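Long-range contacts in (R)-specific enoyl-CoA hydratase (Aeromonas punctata, PDB 1IQ6), which catalyses the hydration of trans-2-enoyl-CoA with acyl chains of four to six carbons, forming the corresponding (3R)-3-hydroxyacyl-CoA: residues Ala110-Arg115 / Ala129-Pro134; Thr46-Pro51 / Lys85-Val90. All coordinates share one frame; numbering follows the deposited sequence.

Contact 1. Residues Ala110-Arg115 / Ala129-Pro134; sequences ATLTTR and AVVKLP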
ATOM      1  N   ALA B 110      -7.482  -4.074  16.716  1.00 16.68           N
ATOM      2  CA  ALA B 110      -8.751  -4.061  16.012  1.00 15.62           C
ATOM      3  C   ALA B 110      -8.571  -4.558  14.591  1.00 14.58           C
ATOM      4  O   ALA B 110      -7.509  -4.388  13.991  1.00 15.11           O
ATOM      5  CB  ALA B 110      -9.327  -2.645  15.982  1.00 17.07           C
ATOM      6  N   THR B 111      -9.606  -5.203  14.070  1.00 13.53           N
ATOM      7  CA  THR B 111      -9.587  -5.666  12.692  1.00 13.62           C
ATOM      8  C   THR B 111     -10.686  -4.885  11.986  1.00 12.57           C
ATOM      9  O   THR B 111     -11.771  -4.687  12.537  1.00 13.66           O
ATOM     10  CB  THR B 111      -9.870  -7.176  12.583  1.00 14.30           C
ATOM     11  OG1 THR B 111      -8.834  -7.899  13.255  1.00 17.47           O
ATOM     12  CG2 THR B 111      -9.912  -7.609  11.118  1.00 15.69           C
ATOM     13  N   LEU B 112     -10.394  -4.415  10.778  1.00 12.43           N
ATOM     14  CA  LEU B 112     -11.367  -3.650  10.011  1.00 11.36           C
ATOM     15  C   LEU B 112     -11.416  -4.095   8.561  1.00 11.57           C
ATOM     16  O   LEU B 112     -10.392  -4.448   7.980  1.00 12.36           O
ATOM     17  CB  LEU B 112     -11.022  -2.153  10.038  1.00 11.82           C
ATOM     18  CG  LEU B 112     -10.861  -1.447  11.389  1.00 11.46           C
ATOM     19  CD1 LEU B 112      -9.407  -1.546  11.836  1.00 12.18           C
ATOM     20  CD2 LEU B 112     -11.287   0.016  11.271  1.00 12.12           C
ATOM     21  N   THR B 113     -12.610  -4.094   7.981  1.00 12.41           N
ATOM     22  CA  THR B 113     -12.746  -4.427   6.572  1.00 12.61           C
ATOM     23  C   THR B 113     -12.452  -3.110   5.855  1.00 13.56           C
ATOM     24  O   THR B 113     -12.951  -2.053   6.246  1.00 13.26           O
ATOM     25  CB  THR B 113     -14.160  -4.947   6.252  1.00 15.29           C
ATOM     26  OG1 THR B 113     -14.274  -6.296   6.728  1.00 18.81           O
ATOM     27  CG2 THR B 113     -14.435  -4.920   4.755  1.00 17.26           C
ATOM     28  N   THR B 114     -11.620  -3.184   4.823  1.00 10.70           N
ATOM     29  CA  THR B 114     -11.192  -2.012   4.063  1.00 10.74           C
ATOM     30  C   THR B 114     -11.553  -2.175   2.592  1.00 11.30           C
ATOM     31  O   THR B 114     -11.100  -3.113   1.939  1.00 11.65           O
ATOM     32  CB  THR B 114      -9.675  -1.838   4.211  1.00 10.61           C
ATOM     33  OG1 THR B 114      -9.015  -3.026   3.755  1.00 11.35           O
ATOM     34  CG2 THR B 114      -9.313  -1.617   5.676  1.00 12.70           C
ATOM     35  N   ARG B 115     -12.360  -1.252   2.076  1.00 11.18           N
ATOM     36  CA  ARG B 115     -12.806  -1.318   0.690  1.00 10.69           C
ATOM     37  C   ARG B 115     -12.690  -0.013  -0.077  1.00 10.38           C
ATOM     38  O   ARG B 115     -12.834   1.066   0.489  1.00 11.03           O
ATOM     39  CB  ARG B 115     -14.268  -1.778   0.650  1.00 11.96           C
ATOM     40  CG  ARG B 115     -14.445  -3.154   1.245  1.00 14.22           C
ATOM     41  CD  ARG B 115     -15.875  -3.646   1.260  1.00 20.16           C
ATOM     42  NE  ARG B 115     -15.873  -5.045   1.679  1.00 24.28           N
ATOM     43  CZ  ARG B 115     -16.940  -5.730   2.070  1.00 26.42           C
ATOM     44  NH1 ARG B 115     -16.809  -7.001   2.426  1.00 25.08           N
ATOM     45  NH2 ARG B 115     -18.130  -5.152   2.118  1.00 26.09           N
ATOM     46  N   ALA B 129      -7.632  -4.753   7.493  1.00 10.66           N
ATOM     47  CA  ALA B 129      -6.518  -4.131   8.184  1.00 11.63           C
ATOM     48  C   ALA B 129      -6.545  -4.599   9.633  1.00 12.32           C
ATOM     49  O   ALA B 129      -7.609  -4.856  10.200  1.00 12.72           O
ATOM     50  CB  ALA B 129      -6.641  -2.611   8.134  1.00 12.43           C
ATOM     51  N   VAL B 130      -5.362  -4.739  10.212  1.00 12.13           N
ATOM     52  CA  VAL B 130      -5.222  -5.115  11.612  1.00 12.61           C
ATOM     53  C   VAL B 130      -4.395  -3.973  12.186  1.00 13.87           C
ATOM     54  O   VAL B 130      -3.302  -3.688  11.693  1.00 14.17           O
ATOM     55  CB  VAL B 130      -4.460  -6.443  11.781  1.00 13.42           C
ATOM     56  CG1 VAL B 130      -4.298  -6.753  13.266  1.00 15.53           C
ATOM     57  CG2 VAL B 130      -5.220  -7.574  11.096  1.00 16.27           C
ATOM     58  N   VAL B 131      -4.916  -3.313  13.215  1.00 14.05           N
ATOM     59  CA  VAL B 131      -4.216  -2.176  13.798  1.00 15.92           C
ATOM     60  C   VAL B 131      -4.186  -2.158  15.318  1.00 18.47           C
ATOM     61  O   VAL B 131      -5.126  -2.600  15.980  1.00 19.16           O
ATOM     62  CB  VAL B 131      -4.852  -0.844  13.333  1.00 18.41           C
ATOM     63  CG1 VAL B 131      -4.861  -0.767  11.817  1.00 20.26           C
ATOM     64  CG2 VAL B 131      -6.264  -0.729  13.868  1.00 20.51           C
ATOM     65  N   LYS B 132      -3.088  -1.637  15.856  1.00 18.60           N
ATOM     66  CA  LYS B 132      -2.914  -1.503  17.298  1.00 22.64           C
ATOM     67  C   LYS B 132      -3.624  -0.205  17.677  1.00 23.28           C
ATOM     68  O   LYS B 132      -3.414   0.832  17.045  1.00 22.54           O
ATOM     69  CB  LYS B 132      -1.426  -1.415  17.643  1.00 25.12           C
ATOM     70  CG  LYS B 132      -1.132  -1.331  19.134  1.00 29.29           C
ATOM     71  CD  LYS B 132       0.364  -1.227  19.398  1.00 32.37           C
ATOM     72  CE  LYS B 132       1.106  -2.451  18.884  1.00 34.61           C
ATOM     73  NZ  LYS B 132       2.572  -2.357  19.136  1.00 37.75           N
ATOM     74  N   LEU B 133      -4.464  -0.266  18.702  1.00 25.30           N
ATOM     75  CA  LEU B 133      -5.233   0.897  19.136  1.00 27.99           C
ATOM     76  C   LEU B 133      -4.394   2.034  19.709  1.00 29.78           C
ATOM     77  O   LEU B 133      -3.327   1.807  20.277  1.00 29.96           O
ATOM     78  CB  LEU B 133      -6.284   0.465  20.162  1.00 28.79           C
ATOM     79  CG  LEU B 133      -7.262  -0.612  19.682  1.00 30.93           C
ATOM     80  CD1 LEU B 133      -8.282  -0.902  20.772  1.00 31.50           C
ATOM     81  CD2 LEU B 133      -7.955  -0.147  18.411  1.00 31.38           C
ATOM     82  N   PRO B 134      -4.877   3.279  19.563  1.00 30.89           N
ATOM     83  CA  PRO B 134      -4.195   4.480  20.059  1.00 32.31           C
ATOM     84  C   PRO B 134      -3.731   4.329  21.505  1.00 33.59           C
ATOM     85  O   PRO B 134      -2.542   4.603  21.773  1.00 35.34           O
ATOM     86  CB  PRO B 134      -5.257   5.562  19.904  1.00 31.64           C
ATOM     87  CG  PRO B 134      -5.974   5.132  18.666  1.00 31.23           C
ATOM     88  CD  PRO B 134      -6.137   3.642  18.889  1.00 31.27           C
ATOM     89  OXT PRO B 134      -4.565   3.946  22.353  1.00 34.54           O
TER
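A129 meets L112 as an antiparallel hydrogen-bonded pair. A129 N donates to L112 O at 2.8 Å, and A129 O accepts from L112 N at 2.9 Å. The methyl of A129, on the same face of the sheet as L112 and V131, is met by T114, whose CG2 lies 3.8 Å from A129 CB. In T114 this methyl stands anti to the carbonyl carbon, while OG1, between N and C (chi1 58°), is turned to Q80 NE2, with which it hydrogen-bonds.

V130 faces T111 in a non-hydrogen-bonded pair, both side chains on the face that carries neither alanine. With no N-H between them, the backbones close to a CA-CA distance of 4.5 Å and CA-H groups point at carbonyls: V130 CA lies 3.4 Å from A110 O, and T111 CA makes the matching contact with A129 O.

At V131 the two-bond pattern returns, V131 N to A110 O and A110 N to V131 O. V131 CG2 is 3.8 Å from L112 CD1, the two side chains crossing at about a right angle. Beyond the end of the strand, L133 brings CD2 back to A110 CB, 3.7 Å away, adding an apolar contact after the backbone pairing has ceased.

The pairing joins strands 109-117 and 123-132, a hairpin within the antiparallel sheet of the hot-dog fold. Strand 93-103 flanks it beyond 109-117 and strand 76-84 beyond 123-132. On the face of L112, A129 and V131, L66 of helix 55-68 packs against all three, and F62 of that helix touches T114.

Contact 2. Residues Thr46-Pro51 / Lys85-Val90; sequences TAFERP and KLPVFV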
ATOM      1  N   THR B  46      -4.196  -2.392 -24.070  1.00 25.61           N
ATOM      2  CA  THR B  46      -4.593  -3.301 -22.999  1.00 25.45           C
ATOM      3  C   THR B  46      -6.109  -3.311 -22.860  1.00 25.58           C
ATOM      4  O   THR B  46      -6.795  -2.435 -23.388  1.00 25.91           O
ATOM      5  CB  THR B  46      -3.993  -2.881 -21.644  1.00 25.87           C
ATOM      6  OG1 THR B  46      -4.679  -1.724 -21.153  1.00 25.23           O
ATOM      7  CG2 THR B  46      -2.514  -2.564 -21.793  1.00 24.89           C
ATOM      8  N   ALA B  47      -6.625  -4.304 -22.143  1.00 26.00           N
ATOM      9  CA  ALA B  47      -8.061  -4.425 -21.930  1.00 25.94           C
ATOM     10  C   ALA B  47      -8.617  -3.220 -21.176  1.00 24.87           C
ATOM     11  O   ALA B  47      -9.819  -2.964 -21.208  1.00 26.38           O
ATOM     12  CB  ALA B  47      -8.366  -5.708 -21.161  1.00 26.69           C
ATOM     13  N   PHE B  48      -7.741  -2.476 -20.501  1.00 24.95           N
ATOM     14  CA  PHE B  48      -8.173  -1.302 -19.748  1.00 24.07           C
ATOM     15  C   PHE B  48      -8.452  -0.123 -20.674  1.00 24.42           C
ATOM     16  O   PHE B  48      -9.205   0.786 -20.323  1.00 24.20           O
ATOM     17  CB  PHE B  48      -7.114  -0.912 -18.717  1.00 23.20           C
ATOM     18  CG  PHE B  48      -6.786  -2.009 -17.752  1.00 23.70           C
ATOM     19  CD1 PHE B  48      -5.557  -2.651 -17.805  1.00 25.24           C
ATOM     20  CD2 PHE B  48      -7.714  -2.414 -16.799  1.00 24.62           C
ATOM     21  CE1 PHE B  48      -5.253  -3.683 -16.924  1.00 26.32           C
ATOM     22  CE2 PHE B  48      -7.422  -3.446 -15.910  1.00 26.28           C
ATOM     23  CZ  PHE B  48      -6.188  -4.082 -15.973  1.00 25.94           C
ATOM     24  N   GLU B  49      -7.825  -0.148 -21.847  1.00 24.32           N
ATOM     25  CA  GLU B  49      -7.988   0.883 -22.871  1.00 25.75           C
ATOM     26  C   GLU B  49      -7.416   2.254 -22.524  1.00 24.84           C
ATOM     27  O   GLU B  49      -7.029   3.008 -23.416  1.00 25.93           O
ATOM     28  CB  GLU B  49      -9.467   1.030 -23.243  1.00 27.37           C
ATOM     29  CG  GLU B  49     -10.095  -0.248 -23.768  1.00 32.78           C
ATOM     30  CD  GLU B  49     -11.445  -0.014 -24.410  1.00 35.88           C
ATOM     31  OE1 GLU B  49     -11.505   0.727 -25.414  1.00 38.57           O
ATOM     32  OE2 GLU B  49     -12.448  -0.569 -23.912  1.00 39.67           O
ATOM     33  N   ARG B  50      -7.367   2.582 -21.237  1.00 23.59           N
ATOM     34  CA  ARG B  50      -6.835   3.870 -20.801  1.00 21.75           C
ATOM     35  C   ARG B  50      -6.058   3.738 -19.494  1.00 19.74           C
ATOM     36  O   ARG B  50      -6.220   2.757 -18.766  1.00 19.11           O
ATOM     37  CB  ARG B  50      -7.975   4.883 -20.641  1.00 24.49           C
ATOM     38  CG  ARG B  50      -9.181   4.343 -19.894  1.00 25.85           C
ATOM     39  CD  ARG B  50     -10.226   5.424 -19.656  1.00 27.98           C
ATOM     40  NE  ARG B  50      -9.701   6.512 -18.836  1.00 29.80           N
ATOM     41  CZ  ARG B  50     -10.437   7.496 -18.331  1.00 29.61           C
ATOM     42  NH1 ARG B  50      -9.867   8.442 -17.597  1.00 29.29           N
ATOM     43  NH2 ARG B  50     -11.744   7.534 -18.555  1.00 31.65           N
ATOM     44  N   PRO B  51      -5.199   4.724 -19.180  1.00 18.10           N
ATOM     45  CA  PRO B  51      -4.394   4.707 -17.954  1.00 16.11           C
ATOM     46  C   PRO B  51      -5.206   4.504 -16.674  1.00 15.45           C
ATOM     47  O   PRO B  51      -6.261   5.115 -16.484  1.00 15.61           O
ATOM     48  CB  PRO B  51      -3.693   6.062 -17.982  1.00 17.79           C
ATOM     49  CG  PRO B  51      -3.543   6.322 -19.458  1.00 17.81           C
ATOM     50  CD  PRO B  51      -4.895   5.924 -19.982  1.00 18.24           C
ATOM     51  N   LYS B  85      -9.715  -5.934  -7.568  1.00 11.32           N
ATOM     52  CA  LYS B  85     -10.784  -6.483  -8.396  1.00 12.67           C
ATOM     53  C   LYS B  85     -11.155  -5.741  -9.674  1.00 12.88           C
ATOM     54  O   LYS B  85     -11.468  -6.365 -10.690  1.00 15.34           O
ATOM     55  CB  LYS B  85     -12.038  -6.641  -7.532  1.00 13.96           C
ATOM     56  CG  LYS B  85     -11.821  -7.421  -6.237  1.00 15.52           C
ATOM     57  CD  LYS B  85     -11.290  -8.820  -6.526  1.00 17.85           C
ATOM     58  CE  LYS B  85     -11.181  -9.661  -5.263  1.00 20.81           C
ATOM     59  NZ  LYS B  85     -10.638 -11.016  -5.565  1.00 22.64           N
ATOM     60  N   LEU B  86     -11.154  -4.417  -9.617  1.00 13.23           N
ATOM     61  CA  LEU B  86     -11.501  -3.607 -10.778  1.00 12.66           C
ATOM     62  C   LEU B  86     -10.564  -2.425 -10.878  1.00 13.52           C
ATOM     63  O   LEU B  86     -10.010  -1.965  -9.881  1.00 14.16           O
ATOM     64  CB  LEU B  86     -12.943  -3.099 -10.674  1.00 13.75           C
ATOM     65  CG  LEU B  86     -14.068  -4.115 -10.880  1.00 14.39           C
ATOM     66  CD1 LEU B  86     -15.403  -3.468 -10.527  1.00 15.89           C
ATOM     67  CD2 LEU B  86     -14.077  -4.603 -12.329  1.00 14.67           C
ATOM     68  N   PRO B  87     -10.377  -1.909 -12.096  1.00 12.90           N
ATOM     69  CA  PRO B  87      -9.488  -0.769 -12.282  1.00 14.79           C
ATOM     70  C   PRO B  87     -10.164   0.562 -11.989  1.00 14.21           C
ATOM     71  O   PRO B  87     -11.383   0.698 -12.083  1.00 14.11           O
ATOM     72  CB  PRO B  87      -9.099  -0.889 -13.747  1.00 14.92           C
ATOM     73  CG  PRO B  87     -10.390  -1.350 -14.368  1.00 14.39           C
ATOM     74  CD  PRO B  87     -10.868  -2.418 -13.391  1.00 13.43           C
ATOM     75  N   VAL B  88      -9.353   1.534 -11.600  1.00 12.57           N
ATOM     76  CA  VAL B  88      -9.823   2.882 -11.348  1.00 12.22           C
ATOM     77  C   VAL B  88      -9.076   3.718 -12.381  1.00 13.26           C
ATOM     78  O   VAL B  88      -7.848   3.689 -12.446  1.00 13.81           O
ATOM     79  CB  VAL B  88      -9.455   3.369  -9.938  1.00 12.50           C
ATOM     80  CG1 VAL B  88      -9.692   4.869  -9.834  1.00 12.34           C
ATOM     81  CG2 VAL B  88     -10.299   2.634  -8.903  1.00 13.29           C
ATOM     82  N   PHE B  89      -9.812   4.454 -13.201  1.00 13.38           N
ATOM     83  CA  PHE B  89      -9.177   5.261 -14.231  1.00 13.59           C
ATOM     84  C   PHE B  89      -8.695   6.599 -13.700  1.00 13.28           C
ATOM     85  O   PHE B  89      -9.331   7.207 -12.844  1.00 13.45           O
ATOM     86  CB  PHE B  89     -10.149   5.422 -15.397  1.00 14.64           C
ATOM     87  CG  PHE B  89     -10.505   4.116 -16.039  1.00 16.22           C
ATOM     88  CD1 PHE B  89      -9.543   3.394 -16.735  1.00 17.16           C
ATOM     89  CD2 PHE B  89     -11.771   3.563 -15.877  1.00 19.71           C
ATOM     90  CE1 PHE B  89      -9.833   2.138 -17.260  1.00 20.09           C
ATOM     91  CE2 PHE B  89     -12.072   2.306 -16.397  1.00 21.53           C
ATOM     92  CZ  PHE B  89     -11.098   1.592 -17.089  1.00 20.63           C
ATOM     93  N   VAL B  90      -7.543   7.041 -14.196  1.00 14.60           N
ATOM     94  CA  VAL B  90      -6.970   8.298 -13.751  1.00 15.83           C
ATOM     95  C   VAL B  90      -7.968   9.436 -13.905  1.00 15.83           C
ATOM     96  O   VAL B  90      -8.577   9.609 -14.967  1.00 18.38           O
ATOM     97  CB  VAL B  90      -5.676   8.632 -14.534  1.00 15.34           C
ATOM     98  CG1 VAL B  90      -5.066   9.928 -14.013  1.00 16.52           C
ATOM     99  CG2 VAL B  90      -4.681   7.491 -14.397  1.00 16.38           C
TER
HETATM  100  O   HOH W   1     -11.125  10.318 -15.536  1.00 33.92           O
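R50 and F89 come together through two torsions of the arginine chain: CG stands between the backbone N and carbonyl carbon (chi1 46°), and a bend at chi3 (-62°) carries the chain across the phenyl ring. R50 CG lies 3.3 Å from F89 CD1, and the CD methylene sits over the ring face in a CH-pi contact, 4.1 Å from the centroid of the F89 ring. Farther out, the guanidinium settles over F89 CB, its plane inclined 27° to the ring. R50 NH1 approaches V90 O at an angle too poor for a direct hydrogen bond; a water joins them instead, accepting from NH1 and donating to V90 O at 2.7 Å.

The backbones share one hydrogen bond, a long one of 3.3 Å from V90 N to P51 O. P51 O also lies at the edge of the F89 ring, and P51 CB touches V90 CG2 at 4.0 Å. At the other end F48, held in a type I turn that T46 opens with an ST turn, sets CD2 3.7 Å from P87 CB.

This surface contact ties the loop between helices 40-44 and 55-68 to the one between strands 76-84 and 93-103. I52 packs on P87 and F89; F48 lies close to L36, a probable substrate-binding residue, and touches I76 of the second subunit.

How the contacts relate
Contact 1 is largely buried and regular, whereas contact 2 is a surface meeting of two loops; they lie on opposite sides of the chain's centre, about 28 Å apart between centres, and do not touch. The pairing of 110-115 with 129-134 relies on repeated backbone hydrogen bonds and aliphatic side chains, while 46-51 and 85-90 share a single backbone bond and depend on ring packing, an arginine and a water. Helix 55-68 and strand 76-84 link their settings: both pack against contact 1, and each adjoins one of the loops of contact 2. Of the two, contact 2 alone reaches the second subunit.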